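Local coordinates for protein RNA-dependent RNA polymerase (Toscana virus, PDB 6QW5) that probably copies viral RNA and cleaves capped host mRNAs for primers with an N-terminal manganese-dependent endonuclease, whose site here holds a diketo acid, at residues 127-132 against 166-171; 111-116 against 148-153; 41-46 against 69-74. All coordinates share one frame; numbering follows the deposited sequence.

Contact 1. Residues 127-132 against 166-171; sequences VEFTTT and YIIAVH. With MN (manganese (II) ion), chain C; XI7 (2-4-dioxo-4-phenylbutanoic acid), chain E.
The carbonyl oxygen of Ile168 is held by two groups of one peptide in the neighbouring strand: Thr130 N donates a hydrogen bond to Ile168 O at 2.9 Å, and Phe129 CA adds a CH...O contact to the same Ile168 O at 3.4 Å. Glu128 O repeats the theme in reverse, receiving Ile168 N at 3.1 Å together with the CA of Ile167. This is parallel pairing in strict register, Val127 with Tyr166 through Thr131 with Val170, and it joins the two strands of a beta-alpha-beta unit. On one face Ile168 CD1 reaches the edge of the Phe129 ring, 3.9 Å from CE1, while Val170 CG1 lies alongside Thr131 CG2. On the other, Thr130 CG2 presses on Ala169 CB at a tight 3.5 Å. Ile167 CD1 comes up to Glu128 CB; the anti first torsion of Glu128 (chi1 179°) and the bend after it carry OE2 to a manganese ion, 2.2 Å away. Phe129 O binds the same manganese, as do the inhibitor's O8 and O11. Because successive groups of one strand supply carboxylate and carbonyl ligands, the regular backbone pairing with 166-171 probably helps fix the geometry of the metal site.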
loop_
_atom_site.group_PDB
_atom_site.type_symbol
_atom_site.label_atom_id
_atom_site.label_comp_id
_atom_site.label_asym_id
_atom_site.label_seq_id
_atom_site.Cartn_x
_atom_site.Cartn_y
_atom_site.Cartn_z
ATOM N N VAL A 127 1.229 -0.406 -7.921
ATOM C CA VAL A 127 0.639 0.269 -6.760
ATOM C C VAL A 127 1.747 0.637 -5.771
ATOM O O VAL A 127 2.556 -0.215 -5.390
ATOM C CB VAL A 127 -0.424 -0.598 -6.053
ATOM C CG1 VAL A 127 -1.169 0.234 -4.988
ATOM C CG2 VAL A 127 -1.421 -1.212 -7.048
ATOM N N GLU A 128 1.783 1.897 -5.341
ATOM C CA GLU A 128 2.734 2.311 -4.317
ATOM C C GLU A 128 1.980 2.948 -3.163
ATOM O O GLU A 128 1.086 3.767 -3.382
ATOM C CB GLU A 128 3.785 3.277 -4.859
ATOM C CG GLU A 128 4.809 3.756 -3.798
ATOM C CD GLU A 128 5.685 2.639 -3.228
ATOM O OE1 GLU A 128 5.833 1.582 -3.876
ATOM O OE2 GLU A 128 6.239 2.818 -2.125
ATOM N N PHE A 129 2.321 2.529 -1.948
ATOM C CA PHE A 129 1.793 3.079 -0.708
ATOM C C PHE A 129 2.828 3.987 -0.056
ATOM O O PHE A 129 4.037 3.733 -0.106
ATOM C CB PHE A 129 1.435 1.976 0.295
ATOM C CG PHE A 129 0.601 0.855 -0.272
ATOM C CD1 PHE A 129 -0.605 1.116 -0.899
ATOM C CD2 PHE A 129 1.016 -0.471 -0.137
ATOM C CE1 PHE A 129 -1.380 0.090 -1.402
ATOM C CE2 PHE A 129 0.249 -1.507 -0.646
ATOM C CZ PHE A 129 -0.952 -1.224 -1.275
ATOM N N THR A 130 2.338 5.006 0.632
ATOM C CA THR A 130 3.235 5.861 1.386
ATOM C C THR A 130 2.432 6.504 2.510
ATOM O O THR A 130 1.203 6.486 2.502
ATOM C CB THR A 130 3.899 6.900 0.459
ATOM O OG1 THR A 130 4.953 7.578 1.148
ATOM C CG2 THR A 130 2.887 7.896 -0.049
ATOM N N THR A 131 3.145 7.013 3.507
ATOM C CA THR A 131 2.554 7.652 4.677
ATOM C C THR A 131 3.272 8.971 4.927
ATOM O O THR A 131 4.385 9.183 4.447
ATOM C CB THR A 131 2.676 6.769 5.942
ATOM O OG1 THR A 131 4.006 6.881 6.477
ATOM C CG2 THR A 131 2.414 5.313 5.626
ATOM N N THR A 132 2.632 9.859 5.688
ATOM C CA THR A 132 3.276 11.099 6.101
ATOM C C THR A 132 2.782 11.468 7.490
ATOM O O THR A 132 1.616 11.240 7.830
ATOM C CB THR A 132 2.998 12.262 5.129
ATOM O OG1 THR A 132 3.692 13.443 5.569
ATOM C CG2 THR A 132 1.502 12.573 5.073
ATOM N N TYR A 166 -1.030 3.381 -9.604
ATOM C CA TYR A 166 -1.884 3.861 -8.527
ATOM C C TYR A 166 -1.067 4.184 -7.285
ATOM O O TYR A 166 -0.084 3.504 -6.982
ATOM C CB TYR A 166 -2.958 2.837 -8.178
ATOM C CG TYR A 166 -4.064 2.775 -9.190
ATOM C CD1 TYR A 166 -5.018 3.789 -9.264
ATOM C CD2 TYR A 166 -4.162 1.708 -10.075
ATOM C CE1 TYR A 166 -6.046 3.743 -10.189
ATOM C CE2 TYR A 166 -5.191 1.660 -11.015
ATOM C CZ TYR A 166 -6.127 2.675 -11.059
ATOM O OH TYR A 166 -7.157 2.626 -11.968
ATOM N N ILE A 167 -1.499 5.226 -6.555
ATOM C CA ILE A 167 -0.849 5.682 -5.323
ATOM C C ILE A 167 -1.901 5.802 -4.223
ATOM O O ILE A 167 -3.045 6.182 -4.490
ATOM C CB ILE A 167 -0.125 7.044 -5.500
ATOM C CG1 ILE A 167 0.782 7.059 -6.740
ATOM C CG2 ILE A 167 0.682 7.404 -4.246
ATOM C CD1 ILE A 167 2.058 6.202 -6.619
ATOM N N ILE A 168 -1.525 5.432 -2.994
ATOM C CA ILE A 168 -2.269 5.768 -1.783
ATOM C C ILE A 168 -1.282 6.393 -0.795
ATOM O O ILE A 168 -0.333 5.730 -0.361
ATOM C CB ILE A 168 -2.947 4.545 -1.138
ATOM C CG1 ILE A 168 -3.750 3.718 -2.155
ATOM C CG2 ILE A 168 -3.834 4.986 0.032
ATOM C CD1 ILE A 168 -4.436 2.481 -1.511
ATOM N N ALA A 169 -1.518 7.649 -0.427
ATOM C CA ALA A 169 -0.735 8.364 0.579
ATOM C C ALA A 169 -1.645 8.692 1.759
ATOM O O ALA A 169 -2.653 9.379 1.591
ATOM C CB ALA A 169 -0.135 9.645 -0.018
ATOM N N VAL A 170 -1.295 8.218 2.947
ATOM C CA VAL A 170 -2.157 8.392 4.117
ATOM C C VAL A 170 -1.595 9.492 5.014
ATOM O O VAL A 170 -0.380 9.637 5.159
ATOM C CB VAL A 170 -2.323 7.066 4.892
ATOM C CG1 VAL A 170 -0.987 6.583 5.452
ATOM C CG2 VAL A 170 -3.368 7.212 6.013
ATOM N N HIS A 171 -2.485 10.286 5.601
ATOM C CA HIS A 171 -2.125 11.195 6.682
ATOM C C HIS A 171 -3.134 11.007 7.812
ATOM O O HIS A 171 -4.086 10.223 7.695
ATOM C CB HIS A 171 -2.031 12.652 6.187
ATOM C CG HIS A 171 -3.302 13.187 5.606
ATOM N ND1 HIS A 171 -4.154 14.008 6.311
ATOM C CD2 HIS A 171 -3.860 13.029 4.380
ATOM C CE1 HIS A 171 -5.189 14.324 5.550
ATOM N NE2 HIS A 171 -5.037 13.742 4.373
HETATM MN MN MN C . 5.551 2.249 -0.116
HETATM O O8 XI7 E . 7.366 1.202 0.107
HETATM C C9 XI7 E . 8.260 2.047 0.667
HETATM C C10 XI7 E . 7.904 3.338 0.974
HETATM O O11 XI7 E . 6.740 3.809 0.805
HETATM O O10 XI7 E . 8.772 4.123 1.427
HETATM C C8 XI7 E . 9.535 1.643 0.938
HETATM C C7 XI7 E . 10.139 0.306 0.673
HETATM C C1 XI7 E . 11.545 0.027 1.182
HETATM C C6 XI7 E . 12.278 1.060 1.797
HETATM C C5 XI7 E . 13.580 0.848 2.278
HETATM C C4 XI7 E . 14.179 -0.410 2.149
HETATM C C3 XI7 E . 13.448 -1.443 1.530
HETATM C C2 XI7 E . 12.141 -1.225 1.051
HETATM O O14 XI7 E . 9.649 -0.551 -0.078
#

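Contact 2. Residues 111-116 against 148-153. With MN (manganese (II) ion), chain D; MN (manganese (II) ion), chain C; XI7 (2-4-dioxo-4-phenylbutanoic acid), chain E.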
loop_
_atom_site.group_PDB
_atom_site.type_symbol
_atom_site.label_atom_id
_atom_site.label_comp_id
_atom_site.label_asym_id
_atom_site.label_seq_id
_atom_site.Cartn_x
_atom_site.Cartn_y
_atom_site.Cartn_z
ATOM N N GLN A 111 14.031 -1.771 -9.315
ATOM C CA GLN A 111 13.059 -1.046 -8.510
ATOM C C GLN A 111 11.897 -1.959 -8.146
ATOM O O GLN A 111 11.527 -2.861 -8.900
ATOM C CB GLN A 111 12.528 0.162 -9.273
ATOM C CG GLN A 111 13.503 1.305 -9.375
ATOM C CD GLN A 111 12.823 2.553 -9.858
ATOM O OE1 GLN A 111 12.499 2.674 -11.038
ATOM N NE2 GLN A 111 12.573 3.484 -8.950
ATOM N N SER A 112 11.299 -1.713 -6.981
ATOM C CA SER A 112 10.276 -2.611 -6.460
ATOM C C SER A 112 9.168 -1.799 -5.794
ATOM O O SER A 112 9.217 -1.531 -4.596
ATOM C CB SER A 112 10.868 -3.622 -5.471
ATOM O OG SER A 112 11.736 -2.981 -4.552
ATOM N N PRO A 113 8.159 -1.398 -6.567
ATOM C CA PRO A 113 6.984 -0.763 -5.947
ATOM C C PRO A 113 6.260 -1.771 -5.064
ATOM O O PRO A 113 6.551 -2.967 -5.073
ATOM C CB PRO A 113 6.129 -0.306 -7.138
ATOM C CG PRO A 113 6.689 -1.022 -8.340
ATOM C CD PRO A 113 8.076 -1.488 -8.031
ATOM N N ASP A 114 5.326 -1.258 -4.254
ATOM C CA ASP A 114 4.677 -2.099 -3.253
ATOM C C ASP A 114 3.854 -3.218 -3.881
ATOM O O ASP A 114 3.739 -4.290 -3.288
ATOM C CB ASP A 114 3.798 -1.249 -2.330
ATOM C CG ASP A 114 4.614 -0.411 -1.365
ATOM O OD1 ASP A 114 5.687 -0.873 -0.902
ATOM O OD2 ASP A 114 4.195 0.722 -1.091
HETATM N N MSE A 115 3.253 -2.995 -5.049
HETATM C CA MSE A 115 2.537 -4.072 -5.746
HETATM C C MSE A 115 2.734 -3.972 -7.258
HETATM O O MSE A 115 2.764 -2.879 -7.820
HETATM C CB MSE A 115 1.028 -4.056 -5.447
HETATM C CG MSE A 115 0.612 -3.954 -3.979
HETATM SE SE MSE A 115 -1.341 -4.030 -3.821
HETATM C CE MSE A 115 -1.565 -5.996 -3.783
ATOM N N ILE A 116 2.863 -5.114 -7.921
ATOM C CA ILE A 116 2.804 -5.183 -9.383
ATOM C C ILE A 116 1.854 -6.327 -9.693
ATOM O O ILE A 116 2.176 -7.492 -9.422
ATOM C CB ILE A 116 4.179 -5.409 -10.034
ATOM C CG1 ILE A 116 5.186 -4.372 -9.556
ATOM C CG2 ILE A 116 4.087 -5.317 -11.553
ATOM C CD1 ILE A 116 6.522 -4.467 -10.253
ATOM N N ALA A 148 6.823 10.324 -9.241
ATOM C CA ALA A 148 8.078 10.690 -9.891
ATOM C C ALA A 148 9.119 9.594 -9.742
ATOM O O ALA A 148 9.957 9.405 -10.634
ATOM C CB ALA A 148 8.610 12.003 -9.319
ATOM N N LYS A 149 9.075 8.858 -8.629
ATOM C CA LYS A 149 10.044 7.791 -8.410
ATOM C C LYS A 149 9.862 6.633 -9.392
ATOM O O LYS A 149 10.848 6.000 -9.796
ATOM C CB LYS A 149 9.927 7.294 -6.970
ATOM C CG LYS A 149 10.764 6.086 -6.645
ATOM C CD LYS A 149 10.520 5.672 -5.186
ATOM C CE LYS A 149 11.473 4.594 -4.729
ATOM N NZ LYS A 149 12.867 5.120 -4.621
ATOM N N TYR A 150 8.631 6.325 -9.784
ATOM C CA TYR A 150 8.386 5.134 -10.592
ATOM C C TYR A 150 7.910 5.427 -12.015
ATOM O O TYR A 150 7.788 4.487 -12.799
ATOM C CB TYR A 150 7.362 4.221 -9.888
ATOM C CG TYR A 150 7.888 3.602 -8.613
ATOM C CD1 TYR A 150 8.922 2.679 -8.643
ATOM C CD2 TYR A 150 7.372 3.969 -7.378
ATOM C CE1 TYR A 150 9.415 2.111 -7.467
ATOM C CE2 TYR A 150 7.862 3.419 -6.190
ATOM C CZ TYR A 150 8.879 2.484 -6.247
ATOM O OH TYR A 150 9.375 1.929 -5.086
ATOM N N GLU A 151 7.673 6.692 -12.376
ATOM C CA GLU A 151 7.027 7.004 -13.653
ATOM C C GLU A 151 7.865 6.538 -14.840
ATOM O O GLU A 151 7.326 5.977 -15.796
ATOM C CB GLU A 151 6.736 8.508 -13.751
ATOM N N ILE A 152 9.184 6.703 -14.760
ATOM C CA ILE A 152 10.088 6.355 -15.860
ATOM C C ILE A 152 10.093 4.853 -16.118
ATOM O O ILE A 152 10.053 4.402 -17.271
ATOM C CB ILE A 152 11.514 6.856 -15.554
ATOM C CG1 ILE A 152 11.660 8.348 -15.851
ATOM C CG2 ILE A 152 12.557 6.042 -16.320
ATOM C CD1 ILE A 152 13.098 8.880 -15.612
ATOM N N ALA A 153 10.203 4.053 -15.056
ATOM C CA ALA A 153 10.200 2.605 -15.219
ATOM C C ALA A 153 8.866 2.106 -15.753
ATOM O O ALA A 153 8.822 1.171 -16.565
ATOM C CB ALA A 153 10.521 1.920 -13.885
HETATM MN MN MN D . 7.683 -0.717 -0.542
HETATM MN MN MN C . 5.551 2.249 -0.116
HETATM O O8 XI7 E . 7.366 1.202 0.107
HETATM C C9 XI7 E . 8.260 2.047 0.667
HETATM C C10 XI7 E . 7.904 3.338 0.974
HETATM O O11 XI7 E . 6.740 3.809 0.805
HETATM O O10 XI7 E . 8.772 4.123 1.427
HETATM C C8 XI7 E . 9.535 1.643 0.938
HETATM C C7 XI7 E . 10.139 0.306 0.673
HETATM C C1 XI7 E . 11.545 0.027 1.182
HETATM C C6 XI7 E . 12.278 1.060 1.797
HETATM C C5 XI7 E . 13.580 0.848 2.278
HETATM C C4 XI7 E . 14.179 -0.410 2.149
HETATM C C3 XI7 E . 13.448 -1.443 1.530
HETATM C C2 XI7 E . 12.141 -1.225 1.051
HETATM O O14 XI7 E . 9.649 -0.551 -0.078
HETATM O O HOH W 1 11.520 4.869 -12.499
HETATM O O HOH W 2 14.319 3.473 -6.022
HETATM O O HOH W 3 12.064 0.929 -5.278
HETATM O O HOH W 4 8.064 0.092 -2.550
HETATM O O HOH W 5 7.290 -1.719 1.196
#
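With CG anti to the carbonyl carbon (chi1 -74°) and the chain extended beyond it, Gln111 reaches the helix, where Tyr150, turned likewise (chi1 -68°), meets it. The glutamine amide arrives obliquely at the tyrosine ring, the two planes 27° apart, and Gln111 NE2 gives a nearly straight hydrogen bond to Lys149 O at 3.2 Å. The acceptor lies close to the amide plane, but the donor sits above the plane of the carbonyl. The helix is kinked here, Ala153 N making no bond to the turn before; water 1 lies between Ala153 N and Lys149 O, and is also 2.8 Å from Gln111 OE1. The amide thus meets the opened turn directly through NE2 and, by way of the water, through OE1. The tyrosine ring is sandwiched. Pro113 CB makes a CH-pi contact over one face, 4.0 Å from the centroid of the Tyr150 ring. Lys149 CG lies over the opposite face. At the ring's tip, Tyr150 OH shares water 3 with Ser112 N, 2.9 Å from the hydroxyl. The carbonyl oxygen of the same serine meets water 4, a ligand of one manganese ion, and Asp114 bridges the metal pair, OD1 bound to that ion at 2.0 Å and OD2 to the other at 2.3 Å, as expected of the PD motif in a PD-D/E-XK nuclease. Asp91 binds the ion held by OD1; His79, Glu128 and Phe129 O bind the ion held by OD2. Asp114 and Met115, the latter modelled as selenomethionine, both face Val127 in a classic beta bulge at the start of strand 115-118. Packed against helix 136-157, the loop leading to that strand is also lined by Phe94 of helix 94-98 and by Val126 and Glu128 of strand 124-131.

Contact 3. Residues 41-46 against 69-74; sequences SSDGVT and VPAQNL
Val45 and Val69 exchange two backbone hydrogen bonds, Val45 N to Val69 O at 2.9 Å and Val69 N to Val45 O at 2.7 Å, which makes them an antiparallel hydrogen-bonded pair. Their side chains lie side by side on one face of the sheet. With CG1 of Val45 anti to the carbonyl carbon (chi1 -63°), CG2 falls between the backbone N and that carbon, leans on Val69 CB and extends to Leu74 CD2 at 4.1 Å. One residue back, Gly44 passes so close to the Val69-Pro70 peptide that Gly44 CA is 3.3 Å from Val69 O, an approach that leaves no room for a side chain on that side; its positive phi also suits a residue without one. Asp43 then reaches across. The extended first torsion (chi1 177°) swings its carboxylate out across Pro70, where OD1 receives Ala71 N at 3.0 Å, on the anti side and somewhat out of the carboxylate plane, while Asp43 O takes an almost straight CH...O contact from Pro70 CA. The setting is a beta hairpin: 41-44 turns the chain between strands 36-40 and 45-49 of a small antiparallel sheet, and the edge strand 66-69 ends against that turn. Beyond Val69 the chain folds into a compact turn held by Asn73 N to Pro70 O and Leu74 N to Ala71 O, which brings Leu74 CD2 beside Val45 CG2 and leaves Ala71 N facing the aspartate. Water 6 extends the grip on the carboxylate, lying 2.9 Å from Asp43 OD1 and also bonded to the backbone N and OE1 of Gln72. On the far side of the hairpin, Ser41 OG and Thr46 OG1 share a hydrogen bond of 2.7 Å across the turn, and Thr46 continues the backbone pairing with Lys39.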
loop_
_atom_site.group_PDB
_atom_site.type_symbol
_atom_site.label_atom_id
_atom_site.label_comp_id
_atom_site.label_asym_id
_atom_site.label_seq_id
_atom_site.Cartn_x
_atom_site.Cartn_y
_atom_site.Cartn_z
ATOM N N SER A 41 8.577 -12.160 20.899
ATOM C CA SER A 41 8.429 -13.370 20.107
ATOM C C SER A 41 9.809 -13.899 19.756
ATOM O O SER A 41 10.828 -13.227 19.950
ATOM C CB SER A 41 7.615 -13.114 18.826
ATOM O OG SER A 41 6.385 -12.445 19.105
ATOM N N SER A 42 9.830 -15.130 19.243
ATOM C CA SER A 42 11.076 -15.686 18.728
ATOM C C SER A 42 11.590 -14.864 17.552
ATOM O O SER A 42 12.793 -14.596 17.449
ATOM C CB SER A 42 10.861 -17.148 18.322
ATOM O OG SER A 42 10.344 -17.914 19.405
ATOM N N ASP A 43 10.682 -14.420 16.679
ATOM C CA ASP A 43 10.995 -13.758 15.410
ATOM C C ASP A 43 10.260 -12.415 15.409
ATOM O O ASP A 43 9.070 -12.346 15.086
ATOM C CB ASP A 43 10.582 -14.672 14.244
ATOM C CG ASP A 43 10.797 -14.051 12.854
ATOM O OD1 ASP A 43 11.318 -12.922 12.725
ATOM O OD2 ASP A 43 10.439 -14.738 11.867
ATOM N N GLY A 44 10.961 -11.344 15.778
ATOM C CA GLY A 44 10.305 -10.047 15.848
ATOM C C GLY A 44 9.347 -9.978 17.024
ATOM O O GLY A 44 9.612 -10.509 18.111
ATOM N N VAL A 45 8.207 -9.317 16.813
ATOM C CA VAL A 45 7.184 -9.221 17.842
ATOM C C VAL A 45 5.836 -9.637 17.272
ATOM O O VAL A 45 5.662 -9.835 16.066
ATOM C CB VAL A 45 7.088 -7.810 18.453
ATOM C CG1 VAL A 45 8.387 -7.456 19.166
ATOM C CG2 VAL A 45 6.746 -6.786 17.383
ATOM N N THR A 46 4.884 -9.781 18.185
ATOM C CA THR A 46 3.482 -9.998 17.885
ATOM C C THR A 46 2.712 -8.945 18.663
ATOM O O THR A 46 2.928 -8.777 19.869
ATOM C CB THR A 46 3.036 -11.405 18.296
ATOM O OG1 THR A 46 3.970 -12.364 17.794
ATOM C CG2 THR A 46 1.651 -11.713 17.772
ATOM N N VAL A 69 4.717 -9.301 13.580
ATOM C CA VAL A 69 5.687 -8.397 12.973
ATOM C C VAL A 69 7.047 -9.075 13.030
ATOM O O VAL A 69 7.800 -8.864 13.995
ATOM C CB VAL A 69 5.727 -7.029 13.669
ATOM C CG1 VAL A 69 6.542 -6.059 12.833
ATOM C CG2 VAL A 69 4.321 -6.484 13.886
ATOM N N PRO A 70 7.393 -9.900 12.037
ATOM C CA PRO A 70 8.715 -10.539 12.034
ATOM C C PRO A 70 9.832 -9.503 12.028
ATOM O O PRO A 70 9.657 -8.362 11.584
ATOM C CB PRO A 70 8.711 -11.368 10.744
ATOM C CG PRO A 70 7.258 -11.558 10.411
ATOM C CD PRO A 70 6.572 -10.307 10.883
ATOM N N ALA A 71 10.991 -9.923 12.536
ATOM C CA ALA A 71 12.122 -9.015 12.695
ATOM C C ALA A 71 12.409 -8.249 11.407
ATOM O O ALA A 71 12.665 -7.040 11.442
ATOM C CB ALA A 71 13.352 -9.804 13.150
ATOM N N GLN A 72 12.331 -8.930 10.258
ATOM C CA GLN A 72 12.687 -8.323 8.977
ATOM C C GLN A 72 11.694 -7.258 8.516
ATOM O O GLN A 72 12.034 -6.455 7.639
ATOM C CB GLN A 72 12.809 -9.405 7.901
ATOM C CG GLN A 72 11.468 -9.820 7.299
ATOM C CD GLN A 72 11.389 -11.301 6.988
ATOM O OE1 GLN A 72 10.937 -12.096 7.816
ATOM N NE2 GLN A 72 11.805 -11.679 5.783
ATOM N N ASN A 73 10.481 -7.229 9.065
ATOM C CA ASN A 73 9.489 -6.227 8.688
ATOM C C ASN A 73 9.351 -5.111 9.719
ATOM O O ASN A 73 8.445 -4.277 9.594
ATOM C CB ASN A 73 8.126 -6.892 8.451
ATOM N N LEU A 74 10.240 -5.061 10.719
ATOM C CA LEU A 74 10.067 -4.123 11.829
ATOM C C LEU A 74 10.178 -2.670 11.373
ATOM O O LEU A 74 9.352 -1.830 11.748
ATOM C CB LEU A 74 11.094 -4.409 12.929
ATOM C CG LEU A 74 10.798 -5.577 13.874
ATOM C CD1 LEU A 74 12.023 -5.916 14.725
ATOM C CD2 LEU A 74 9.575 -5.287 14.759
HETATM O O HOH W 6 12.427 -11.949 10.201
#

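Contacts 1 and 2 belong to the nuclease centre, whereas contact 3 lies at the surface, its nearest atoms about 11 Å from either. Strand 124-131 and helix 136-157 follow each other in the chain, and contact 1 uses the former while contact 2 uses the latter. The two also touch directly: Val127 O meets Met115 N, and Asp114 OD2 probably receives Phe129 N at 2.7 Å besides sharing a manganese with Glu128. Their chemistry follows their place. Buried contact 1 is regular parallel pairing, with mostly apolar side-chain contacts and a metal ligand; partly buried contact 2 relies on an amide, a ring and ordered waters; surface contact 3 combines one antiparallel pair with a carboxylate, glycine and turn, in a different sheet.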